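Long-range contacts in VIN1 (PDB 6BFI), which binds actin filaments and may play a role in cell-cell adhesion, as a sponge member of the vinculin/alpha-catenin family: residues E513-A518 and K594-A599; V502-I507 and G605-R610; D495-M500 and S611-N616; G381-L386 and K408-H413. All coordinates share one frame; numbering follows the deposited sequence.

Contact 1. Residues E513-A518 and K594-A599; sequences EAKRIA and KFCSSA
Lys515 and Cys596 mark the register of two antiparallel helical segments, with their CA atoms 5.9 Å apart. The axes of 513-518 and 594-599 approach to 10.1 Å and their directions differ by 178°, so the pair shows almost no splay. They belong to helices 496-519 and 589-615, neighbours in one of the helical bundles from which vinculin-family proteins are built. Two alanines one turn apart make the near wall for the aromatic ring of Phe595. Its CE2 lies 3.6 Å from Ala518 CB, while CZ lies 3.9 Å from Ala514 CB. The same ring turns an edge to the backbone, placing CE2 3.6 Å from Ala514 O, near the ring plane. Phe595 CG is anti to the backbone N (chi1 158°), which carries the ring into the space between the helices, where Leu527, Met575 and Val582 pack round it. Farther out, the aliphatic part of Lys515 runs past Cys596. The lysine chain bends at chi3 (-65°), and its amine continues along the second helix to a salt bridge with Asp600. The thiol thus meets methylenes rather than charge: Cys596 SG is 3.8 Å from Lys515 CG.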
loop_
_atom_site.group_PDB
_atom_site.type_symbol
_atom_site.label_atom_id
_atom_site.label_comp_id
_atom_site.label_asym_id
_atom_site.label_seq_id
_atom_site.Cartn_x
_atom_site.Cartn_y
_atom_site.Cartn_z
ATOM N N GLU A 513 15.435 39.504 1.969
ATOM C CA GLU A 513 14.405 40.528 1.827
ATOM C C GLU A 513 14.006 41.099 3.182
ATOM O O GLU A 513 13.739 42.299 3.303
ATOM C CB GLU A 513 13.190 39.948 1.101
ATOM C CG GLU A 513 12.115 40.968 0.760
ATOM C CD GLU A 513 12.655 42.151 -0.020
ATOM O OE1 GLU A 513 12.389 43.302 0.390
ATOM O OE2 GLU A 513 13.350 41.930 -1.035
ATOM N N ALA A 514 13.978 40.256 4.219
ATOM C CA ALA A 514 13.613 40.730 5.550
ATOM C C ALA A 514 14.684 41.648 6.125
ATOM O O ALA A 514 14.365 42.633 6.801
ATOM C CB ALA A 514 13.362 39.545 6.482
ATOM N N LYS A 515 15.960 41.340 5.878
ATOM C CA LYS A 515 17.028 42.243 6.297
ATOM C C LYS A 515 16.953 43.561 5.537
ATOM O O LYS A 515 17.203 44.631 6.108
ATOM C CB LYS A 515 18.392 41.581 6.097
ATOM C CG LYS A 515 18.657 40.400 7.020
ATOM C CD LYS A 515 20.086 39.890 6.877
ATOM C CE LYS A 515 20.348 39.325 5.488
ATOM N NZ LYS A 515 21.717 38.746 5.368
ATOM N N ARG A 516 16.608 43.501 4.248
ATOM C CA ARG A 516 16.429 44.721 3.466
ATOM C C ARG A 516 15.307 45.579 4.039
ATOM O O ARG A 516 15.451 46.799 4.181
ATOM C CB ARG A 516 16.146 44.367 2.007
ATOM C CG ARG A 516 15.712 45.547 1.158
ATOM C CD ARG A 516 15.123 45.091 -0.165
ATOM N NE ARG A 516 14.567 46.210 -0.918
ATOM C CZ ARG A 516 13.326 46.663 -0.772
ATOM N NH1 ARG A 516 12.508 46.090 0.100
ATOM N NH2 ARG A 516 12.903 47.689 -1.498
ATOM N N ILE A 517 14.175 44.954 4.373
ATOM C CA ILE A 517 13.056 45.689 4.952
ATOM C C ILE A 517 13.407 46.195 6.347
ATOM O O ILE A 517 12.874 47.215 6.801
ATOM C CB ILE A 517 11.796 44.800 4.960
ATOM C CG1 ILE A 517 11.424 44.398 3.532
ATOM C CG2 ILE A 517 10.621 45.509 5.616
ATOM C CD1 ILE A 517 10.280 43.412 3.448
ATOM N N ALA A 518 14.319 45.513 7.041
ATOM C CA ALA A 518 14.686 45.927 8.391
ATOM C C ALA A 518 15.628 47.125 8.381
ATOM O O ALA A 518 15.479 48.036 9.202
ATOM C CB ALA A 518 15.322 44.758 9.143
ATOM N N LYS A 594 20.633 43.105 15.773
ATOM C CA LYS A 594 20.269 41.882 16.484
ATOM C C LYS A 594 19.386 40.990 15.619
ATOM O O LYS A 594 19.637 39.784 15.487
ATOM C CB LYS A 594 19.560 42.226 17.795
ATOM C CG LYS A 594 20.385 43.054 18.763
ATOM C CD LYS A 594 19.549 43.481 19.961
ATOM C CE LYS A 594 20.347 44.361 20.912
ATOM N NZ LYS A 594 19.496 44.928 21.997
ATOM N N PHE A 595 18.347 41.572 15.015
ATOM C CA PHE A 595 17.447 40.789 14.173
ATOM C C PHE A 595 18.183 40.187 12.981
ATOM O O PHE A 595 17.980 39.014 12.647
ATOM C CB PHE A 595 16.281 41.655 13.699
ATOM C CG PHE A 595 15.611 41.136 12.460
ATOM C CD1 PHE A 595 14.838 39.988 12.505
ATOM C CD2 PHE A 595 15.758 41.791 11.250
ATOM C CE1 PHE A 595 14.226 39.502 11.364
ATOM C CE2 PHE A 595 15.147 41.312 10.106
ATOM C CZ PHE A 595 14.380 40.167 10.164
ATOM N N CYS A 596 19.038 40.977 12.325
ATOM C CA CYS A 596 19.779 40.463 11.177
ATOM C C CYS A 596 20.671 39.293 11.573
ATOM O O CYS A 596 20.732 38.281 10.863
ATOM C CB CYS A 596 20.606 41.582 10.542
ATOM S SG CYS A 596 19.628 42.884 9.749
ATOM N N SER A 597 21.359 39.404 12.714
ATOM C CA SER A 597 22.201 38.305 13.175
ATOM C C SER A 597 21.371 37.071 13.507
ATOM O O SER A 597 21.797 35.938 13.247
ATOM C CB SER A 597 23.021 38.743 14.387
ATOM O OG SER A 597 23.819 39.874 14.080
ATOM N N SER A 598 20.179 37.267 14.079
ATOM C CA SER A 598 19.325 36.130 14.419
ATOM C C SER A 598 18.836 35.409 13.166
ATOM O O SER A 598 18.864 34.172 13.093
ATOM C CB SER A 598 18.142 36.603 15.266
ATOM O OG SER A 598 18.579 37.193 16.478
ATOM N N ALA A 599 18.384 36.170 12.165
ATOM C CA ALA A 599 17.948 35.561 10.912
ATOM C C ALA A 599 19.099 34.837 10.221
ATOM O O ALA A 599 18.925 33.722 9.708
ATOM C CB ALA A 599 17.347 36.629 9.998
#

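Contact 2. Residues V502-I507 and G605-R610; sequences VSEARI and GVAAVR
Glu504 and Arg610 dominate this contact, their side chains meeting at a slant across the gap between two antiparallel helices (segment axes 9.8 Å apart at closest, directions 165° apart). The guanidinium grips the carboxylate side-on, one nitrogen to each oxygen: Arg610 NE donates to Glu504 OE1 at 2.6 Å, and Arg610 NH2 donates to Glu504 OE2 at 2.6 Å. Both oxygens are met on their syn side, yet the two flat groups are not coplanar, their planes standing 50° apart. The NE bond is the straighter of the two, with an N-H...O angle of 151°. Glu504 reaches over with an extended chain, whereas Arg610 is folded, and the bends at chi2 and chi3 turn its NE side to the acid. Ala607, on the arginine's own helix, lies against the pair: its CB is 3.6 Å from Glu504 OE2, and its CA lies over the rim of one guanidinium face. Glu614, one turn on, is a second but long and weak ionic partner of Arg610.

Toward the bundle interior the contact becomes apolar. Ile507 and Val606 reach for each other tip to tip, with Ile507 CD1 3.7 Å from Val606 CG2. The other valine methyl, Val606 CG1, rests 4.0 Å from Glu504 CA. Beyond them, Gln537 touches Ile507 and Leu568 packs on Val606, bringing in other helices. Helices 496-519 and 589-615, apolar toward the interior and salt-bridged at the partly exposed flank, fit neighbouring antiparallel helices of a vinculin-family bundle.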
loop_
_atom_site.group_PDB
_atom_site.type_symbol
_atom_site.label_atom_id
_atom_site.label_comp_id
_atom_site.label_asym_id
_atom_site.label_seq_id
_atom_site.Cartn_x
_atom_site.Cartn_y
_atom_site.Cartn_z
ATOM N N VAL A 502 15.864 23.382 -1.754
ATOM C CA VAL A 502 14.857 24.372 -2.127
ATOM C C VAL A 502 14.517 25.262 -0.938
ATOM O O VAL A 502 14.453 26.494 -1.063
ATOM C CB VAL A 502 13.609 23.666 -2.692
ATOM C CG1 VAL A 502 12.515 24.674 -2.989
ATOM C CG2 VAL A 502 13.967 22.886 -3.948
ATOM N N SER A 503 14.315 24.657 0.235
ATOM C CA SER A 503 14.033 25.434 1.438
ATOM C C SER A 503 15.210 26.321 1.829
ATOM O O SER A 503 15.003 27.428 2.335
ATOM C CB SER A 503 13.672 24.502 2.595
ATOM O OG SER A 503 12.504 23.755 2.305
ATOM N N GLU A 504 16.441 25.860 1.603
ATOM C CA GLU A 504 17.602 26.688 1.908
ATOM C C GLU A 504 17.640 27.921 1.014
ATOM O O GLU A 504 17.905 29.033 1.485
ATOM C CB GLU A 504 18.884 25.868 1.754
ATOM C CG GLU A 504 20.150 26.553 2.260
ATOM C CD GLU A 504 21.404 25.739 1.982
ATOM O OE1 GLU A 504 21.314 24.747 1.228
ATOM O OE2 GLU A 504 22.480 26.090 2.515
ATOM N N ALA A 505 17.359 27.744 -0.279
ATOM C CA ALA A 505 17.376 28.876 -1.203
ATOM C C ALA A 505 16.245 29.853 -0.898
ATOM O O ALA A 505 16.468 31.066 -0.794
ATOM C CB ALA A 505 17.286 28.377 -2.644
ATOM N N ARG A 506 15.019 29.340 -0.750
ATOM C CA ARG A 506 13.882 30.207 -0.460
ATOM C C ARG A 506 14.072 30.944 0.861
ATOM O O ARG A 506 13.767 32.139 0.962
ATOM C CB ARG A 506 12.590 29.388 -0.442
ATOM C CG ARG A 506 12.149 28.912 -1.819
ATOM C CD ARG A 506 11.137 27.777 -1.739
ATOM N NE ARG A 506 9.803 28.178 -2.178
ATOM C CZ ARG A 506 8.737 28.232 -1.384
ATOM N NH1 ARG A 506 8.843 27.903 -0.102
ATOM N NH2 ARG A 506 7.564 28.608 -1.873
ATOM N N ILE A 507 14.588 30.252 1.878
ATOM C CA ILE A 507 14.852 30.902 3.158
ATOM C C ILE A 507 15.943 31.956 3.007
ATOM O O ILE A 507 15.889 33.013 3.643
ATOM C CB ILE A 507 15.208 29.854 4.228
ATOM C CG1 ILE A 507 13.948 29.111 4.681
ATOM C CG2 ILE A 507 15.883 30.504 5.426
ATOM C CD1 ILE A 507 14.223 27.968 5.629
ATOM N N GLY A 605 21.536 27.462 10.544
ATOM C CA GLY A 605 20.982 26.202 11.022
ATOM C C GLY A 605 20.395 25.360 9.903
ATOM O O GLY A 605 20.629 24.144 9.833
ATOM N N VAL A 606 19.627 25.992 9.011
ATOM C CA VAL A 606 19.096 25.272 7.855
ATOM C C VAL A 606 20.232 24.687 7.029
ATOM O O VAL A 606 20.178 23.526 6.596
ATOM C CB VAL A 606 18.197 26.194 7.011
ATOM C CG1 VAL A 606 17.828 25.522 5.696
ATOM C CG2 VAL A 606 16.945 26.565 7.790
ATOM N N ALA A 607 21.288 25.476 6.808
ATOM C CA ALA A 607 22.455 24.963 6.101
ATOM C C ALA A 607 23.060 23.761 6.814
ATOM O O ALA A 607 23.557 22.839 6.160
ATOM C CB ALA A 607 23.500 26.067 5.939
ATOM N N ALA A 608 23.020 23.747 8.149
ATOM C CA ALA A 608 23.565 22.615 8.892
ATOM C C ALA A 608 22.749 21.352 8.646
ATOM O O ALA A 608 23.311 20.280 8.374
ATOM C CB ALA A 608 23.619 22.942 10.384
ATOM N N VAL A 609 21.420 21.456 8.736
ATOM C CA VAL A 609 20.573 20.292 8.476
ATOM C C VAL A 609 20.788 19.787 7.051
ATOM O O VAL A 609 20.947 18.579 6.809
ATOM C CB VAL A 609 19.096 20.636 8.738
ATOM C CG1 VAL A 609 18.221 19.403 8.552
ATOM C CG2 VAL A 609 18.930 21.220 10.135
ATOM N N ARG A 610 20.803 20.714 6.087
ATOM C CA ARG A 610 21.079 20.354 4.702
ATOM C C ARG A 610 22.437 19.681 4.562
ATOM O O ARG A 610 22.607 18.802 3.710
ATOM C CB ARG A 610 21.007 21.599 3.815
ATOM C CG ARG A 610 21.036 21.322 2.320
ATOM C CD ARG A 610 22.435 21.464 1.722
ATOM N NE ARG A 610 22.980 22.809 1.897
ATOM C CZ ARG A 610 24.016 23.101 2.677
ATOM N NH1 ARG A 610 24.631 22.139 3.351
ATOM N NH2 ARG A 610 24.442 24.353 2.779
#

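Contact 3. Residues D495-M500 and S611-N616; sequences DSLEFM and SVIEDN
Ile613 loses the most surface here and meets the opposite helix with both of its branches. Its CG2 methyl lies 3.9 Å from Leu497 CB and equally near that residue's CA. The longer branch goes to Met500, with Ile613 CD1 3.6 Å from Met500 CE and 3.7 Å from Met500 CG. Met500 achieves this double touch by folding back at chi2 (-50°), so that it crosses the isoleucine at about a right angle and lays both its methylene and its terminal methyl on CD1. Val541 and Val544 of helix 524-550 also touch Met500. With an alanine in place of Ile613, a gap is likely to open between Leu497 and Met500, and the methionine's methyl would lose its closest partner across the contact.

Leu497 and Glu614 form the outer part. With Leu497 CG anti to its own N (chi1 174°), the leucine extends toward the second helix and brings CD1 3.9 Å from Glu614 CG; Trp617 also touches it. The glutamate makes this touch with its aliphatic stem, not its carboxylate.

The axes of the short helical segments stand 147° apart, 9.5 Å at closest approach. With no hydrogen bond or salt bridge across the segments, the contact is held by apolar shape fit, and the charge of Glu614 is kept at its margin.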
loop_
_atom_site.group_PDB
_atom_site.type_symbol
_atom_site.label_atom_id
_atom_site.label_comp_id
_atom_site.label_asym_id
_atom_site.label_seq_id
_atom_site.Cartn_x
_atom_site.Cartn_y
_atom_site.Cartn_z
ATOM N N ASP A 495 11.912 13.411 -1.946
ATOM C CA ASP A 495 13.357 13.427 -1.746
ATOM C C ASP A 495 13.727 14.547 -0.785
ATOM O O ASP A 495 13.524 15.729 -1.085
ATOM C CB ASP A 495 14.071 13.607 -3.086
ATOM C CG ASP A 495 15.555 13.277 -3.016
ATOM O OD1 ASP A 495 16.112 13.210 -1.898
ATOM O OD2 ASP A 495 16.168 13.090 -4.088
ATOM N N SER A 496 14.282 14.175 0.369
ATOM C CA SER A 496 14.455 15.141 1.447
ATOM C C SER A 496 15.589 16.116 1.157
ATOM O O SER A 496 15.502 17.294 1.521
ATOM C CB SER A 496 14.696 14.412 2.763
ATOM O OG SER A 496 13.550 13.659 3.128
ATOM N N LEU A 497 16.663 15.646 0.515
ATOM C CA LEU A 497 17.771 16.537 0.182
ATOM C C LEU A 497 17.314 17.668 -0.728
ATOM O O LEU A 497 17.730 18.821 -0.559
ATOM C CB LEU A 497 18.903 15.742 -0.471
ATOM C CG LEU A 497 20.091 16.540 -1.018
ATOM C CD1 LEU A 497 20.677 17.458 0.047
ATOM C CD2 LEU A 497 21.156 15.599 -1.555
ATOM N N GLU A 498 16.449 17.358 -1.697
ATOM C CA GLU A 498 15.906 18.407 -2.554
ATOM C C GLU A 498 15.049 19.381 -1.755
ATOM O O GLU A 498 15.086 20.593 -2.001
ATOM C CB GLU A 498 15.100 17.793 -3.699
ATOM C CG GLU A 498 15.940 17.077 -4.743
ATOM C CD GLU A 498 16.891 18.004 -5.481
ATOM O OE1 GLU A 498 16.711 19.238 -5.416
ATOM O OE2 GLU A 498 17.827 17.497 -6.133
ATOM N N PHE A 499 14.271 18.872 -0.792
ATOM C CA PHE A 499 13.498 19.761 0.071
ATOM C C PHE A 499 14.415 20.693 0.854
ATOM O O PHE A 499 14.115 21.881 1.013
ATOM C CB PHE A 499 12.617 18.948 1.026
ATOM C CG PHE A 499 11.656 19.786 1.835
ATOM C CD1 PHE A 499 12.054 20.371 3.029
ATOM C CD2 PHE A 499 10.352 19.980 1.404
ATOM C CE1 PHE A 499 11.177 21.142 3.769
ATOM C CE2 PHE A 499 9.464 20.750 2.143
ATOM C CZ PHE A 499 9.877 21.329 3.328
ATOM N N MET A 500 15.544 20.171 1.340
ATOM C CA MET A 500 16.468 21.001 2.104
ATOM C C MET A 500 17.162 22.030 1.223
ATOM O O MET A 500 17.437 23.146 1.679
ATOM C CB MET A 500 17.499 20.127 2.818
ATOM C CG MET A 500 16.898 19.168 3.835
ATOM S SD MET A 500 15.774 19.990 4.986
ATOM C CE MET A 500 15.201 18.598 5.961
ATOM N N SER A 611 23.411 20.071 5.387
ATOM C CA SER A 611 24.733 19.460 5.305
ATOM C C SER A 611 24.721 18.037 5.847
ATOM O O SER A 611 25.401 17.158 5.305
ATOM C CB SER A 611 25.758 20.305 6.060
ATOM O OG SER A 611 26.978 19.595 6.200
ATOM N N VAL A 612 23.969 17.792 6.922
ATOM C CA VAL A 612 23.885 16.435 7.461
ATOM C C VAL A 612 23.214 15.509 6.452
ATOM O O VAL A 612 23.731 14.429 6.125
ATOM C CB VAL A 612 23.146 16.433 8.810
ATOM C CG1 VAL A 612 22.938 15.008 9.295
ATOM C CG2 VAL A 612 23.927 17.237 9.838
ATOM N N ILE A 613 22.058 15.929 5.927
ATOM C CA ILE A 613 21.368 15.105 4.939
ATOM C C ILE A 613 22.232 14.928 3.694
ATOM O O ILE A 613 22.282 13.842 3.101
ATOM C CB ILE A 613 19.995 15.714 4.604
ATOM C CG1 ILE A 613 19.056 15.573 5.808
ATOM C CG2 ILE A 613 19.402 15.063 3.361
ATOM C CD1 ILE A 613 17.628 15.965 5.523
ATOM N N GLU A 614 22.948 15.982 3.300
ATOM C CA GLU A 614 23.788 15.918 2.109
ATOM C C GLU A 614 24.933 14.930 2.293
ATOM O O GLU A 614 25.247 14.156 1.381
ATOM C CB GLU A 614 24.325 17.312 1.784
ATOM C CG GLU A 614 24.587 17.568 0.312
ATOM C CD GLU A 614 25.000 19.005 0.039
ATOM O OE1 GLU A 614 25.766 19.571 0.848
ATOM O OE2 GLU A 614 24.548 19.570 -0.978
ATOM N N ASP A 615 25.562 14.936 3.469
ATOM C CA ASP A 615 26.660 14.019 3.745
ATOM C C ASP A 615 26.193 12.590 3.974
ATOM O O ASP A 615 27.007 11.667 3.872
ATOM C CB ASP A 615 27.461 14.502 4.956
ATOM C CG ASP A 615 28.183 15.809 4.693
ATOM O OD1 ASP A 615 28.368 16.156 3.507
ATOM O OD2 ASP A 615 28.570 16.488 5.669
ATOM N N ASN A 616 24.913 12.381 4.280
ATOM C CA ASN A 616 24.384 11.024 4.346
ATOM C C ASN A 616 23.825 10.539 3.011
ATOM O O ASN A 616 23.324 9.412 2.938
ATOM C CB ASN A 616 23.299 10.930 5.424
ATOM C CG ASN A 616 23.004 9.497 5.841
ATOM O OD1 ASN A 616 21.997 8.913 5.436
ATOM N ND2 ASN A 616 23.885 8.922 6.652
#

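Contact 4. Residues G381-L386 and K408-H413; sequences GPIKAL and KEFEAH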
loop_
_atom_site.group_PDB
_atom_site.type_symbol
_atom_site.label_atom_id
_atom_site.label_comp_id
_atom_site.label_asym_id
_atom_site.label_seq_id
_atom_site.Cartn_x
_atom_site.Cartn_y
_atom_site.Cartn_z
ATOM N N GLY A 381 -2.662 27.378 9.140
ATOM C CA GLY A 381 -2.945 28.795 9.117
ATOM C C GLY A 381 -4.338 29.158 8.634
ATOM O O GLY A 381 -5.116 29.801 9.349
ATOM N N PRO A 382 -4.678 28.768 7.398
ATOM C CA PRO A 382 -5.975 29.191 6.838
ATOM C C PRO A 382 -7.186 28.719 7.628
ATOM O O PRO A 382 -8.155 29.479 7.761
ATOM C CB PRO A 382 -5.948 28.592 5.425
ATOM C CG PRO A 382 -4.500 28.508 5.090
ATOM C CD PRO A 382 -3.821 28.140 6.377
ATOM N N ILE A 383 -7.171 27.492 8.155
ATOM C CA ILE A 383 -8.331 27.028 8.912
ATOM C C ILE A 383 -8.419 27.751 10.250
ATOM O O ILE A 383 -9.520 27.964 10.777
ATOM C CB ILE A 383 -8.302 25.497 9.093
ATOM C CG1 ILE A 383 -9.658 25.000 9.605
ATOM C CG2 ILE A 383 -7.203 25.079 10.054
ATOM C CD1 ILE A 383 -9.728 23.501 9.815
ATOM N N LYS A 384 -7.276 28.148 10.817
ATOM C CA LYS A 384 -7.303 28.966 12.024
ATOM C C LYS A 384 -7.876 30.345 11.730
ATOM O O LYS A 384 -8.661 30.880 12.523
ATOM C CB LYS A 384 -5.896 29.081 12.613
ATOM C CG LYS A 384 -5.830 29.886 13.896
ATOM C CD LYS A 384 -6.707 29.267 14.970
ATOM C CE LYS A 384 -6.635 30.056 16.265
ATOM N NZ LYS A 384 -7.516 29.470 17.313
ATOM N N ALA A 385 -7.504 30.929 10.588
ATOM C CA ALA A 385 -8.088 32.201 10.180
ATOM C C ALA A 385 -9.590 32.078 9.956
ATOM O O ALA A 385 -10.341 33.016 10.247
ATOM C CB ALA A 385 -7.396 32.713 8.917
ATOM N N LEU A 386 -10.048 30.929 9.449
ATOM C CA LEU A 386 -11.482 30.720 9.280
ATOM C C LEU A 386 -12.187 30.607 10.627
ATOM O O LEU A 386 -13.256 31.197 10.825
ATOM C CB LEU A 386 -11.740 29.475 8.435
ATOM C CG LEU A 386 -13.211 29.072 8.288
ATOM C CD1 LEU A 386 -13.993 30.124 7.515
ATOM C CD2 LEU A 386 -13.331 27.715 7.622
ATOM N N LYS A 408 -13.257 30.841 1.470
ATOM C CA LYS A 408 -12.779 30.506 0.132
ATOM C C LYS A 408 -11.281 30.229 0.140
ATOM O O LYS A 408 -10.808 29.297 -0.529
ATOM C CB LYS A 408 -13.115 31.631 -0.846
ATOM C CG LYS A 408 -13.080 31.198 -2.301
ATOM C CD LYS A 408 -14.006 30.013 -2.527
ATOM C CE LYS A 408 -13.914 29.491 -3.951
ATOM N NZ LYS A 408 -14.774 28.291 -4.151
ATOM N N GLU A 409 -10.520 31.018 0.904
ATOM C CA GLU A 409 -9.090 30.761 1.026
ATOM C C GLU A 409 -8.827 29.391 1.639
ATOM O O GLU A 409 -7.893 28.692 1.227
ATOM C CB GLU A 409 -8.419 31.859 1.851
ATOM C CG GLU A 409 -8.262 33.176 1.109
ATOM C CD GLU A 409 -7.569 34.237 1.944
ATOM O OE1 GLU A 409 -7.367 34.007 3.155
ATOM O OE2 GLU A 409 -7.226 35.300 1.387
ATOM N N PHE A 410 -9.644 28.981 2.616
ATOM C CA PHE A 410 -9.472 27.649 3.188
ATOM C C PHE A 410 -9.759 26.566 2.154
ATOM O O PHE A 410 -8.999 25.597 2.030
ATOM C CB PHE A 410 -10.368 27.451 4.409
ATOM C CG PHE A 410 -10.469 26.012 4.841
ATOM C CD1 PHE A 410 -9.493 25.446 5.643
ATOM C CD2 PHE A 410 -11.524 25.215 4.419
ATOM C CE1 PHE A 410 -9.575 24.117 6.028
ATOM C CE2 PHE A 410 -11.607 23.891 4.799
ATOM C CZ PHE A 410 -10.629 23.343 5.606
ATOM N N GLU A 411 -10.865 26.705 1.419
ATOM C CA GLU A 411 -11.214 25.701 0.416
ATOM C C GLU A 411 -10.100 25.543 -0.614
ATOM O O GLU A 411 -9.691 24.419 -0.938
ATOM C CB GLU A 411 -12.534 26.072 -0.261
ATOM C CG GLU A 411 -13.750 25.938 0.646
ATOM C CD GLU A 411 -14.271 24.512 0.729
ATOM O OE1 GLU A 411 -15.392 24.264 0.239
ATOM O OE2 GLU A 411 -13.563 23.640 1.277
ATOM N N ALA A 412 -9.585 26.665 -1.129
ATOM C CA ALA A 412 -8.485 26.589 -2.087
ATOM C C ALA A 412 -7.229 26.008 -1.450
ATOM O O ALA A 412 -6.468 25.288 -2.112
ATOM C CB ALA A 412 -8.197 27.972 -2.672
ATOM N N HIS A 413 -7.005 26.289 -0.163
ATOM C CA HIS A 413 -5.832 25.758 0.524
ATOM C C HIS A 413 -5.879 24.234 0.599
ATOM O O HIS A 413 -4.974 23.544 0.112
ATOM C CB HIS A 413 -5.730 26.372 1.921
ATOM C CG HIS A 413 -4.590 25.842 2.734
ATOM N ND1 HIS A 413 -3.271 26.035 2.385
ATOM C CD2 HIS A 413 -4.574 25.129 3.886
ATOM C CE1 HIS A 413 -2.492 25.464 3.285
ATOM N NE2 HIS A 413 -3.257 24.906 4.206
#
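Pro382 and His413 form one of two close fits here, Ile383 with Phe410 being the other. The proline places CG over one face of the imidazole, 3.6 Å from the ring centroid of His413 and 15° off the normal, a CH-pi contact. The two side chains cross at about a right angle, and the histidine's far nitrogen, NE2, hydrogen-bonds to Val379 O just before the helix, which fixes how the ring is turned. Replacing His413 by an alanine would probably leave Val379 O without this partner and strip the cover from Pro382. Backbones are close as well: Pro382 CA and Phe410 CA are 5.3 Å apart.

Ile383 and Phe410 lie side by side on the buried flank, pointing the same way, with Ile383 CB 3.6 Å from Phe410 CE1. Phe410 has CG anti to N (chi1 167°), taking its ring to Val452 and Trp479, whose ring it meets at a steep inclination.

Packing slackens along the first helix. Leu386 CD2 stays 4.3 Å from Phe410 CG, and this leucine finds further neighbours in Phe403 and Ala407. Tightness and burial do not coincide: the proline-histidine fit lies at the partly exposed flank, while the looser Leu386-Phe410 approach is buried. Short-segment axes 8.7 Å and 156° apart, with a short link joining helices 381-390 and 399-427, mark an antiparallel helical hairpin within a helical bundle.

In the fold
From the N terminus, contact 4 is the first to close, returning the chain on itself between 381-386 and 408-413 before any of the others opens. The remaining three are nested: contact 3 closes the widest loop, contact 2 lies inside it, and contact 1 is innermost. All three join helix 496-519 to helix 589-615, so that the two helices are held side by side along their length, with helices 524-550, 555-569 and 572-584 in the loop between them. Contacts 2 and 3 adjoin, with centres 9 Å apart and Met500 touching both Val609 and Arg610; contact 1 is centred 16 Å from contact 2. Contact 4 ties a separate hairpin, its nearest atoms about 12 Å from contact 2.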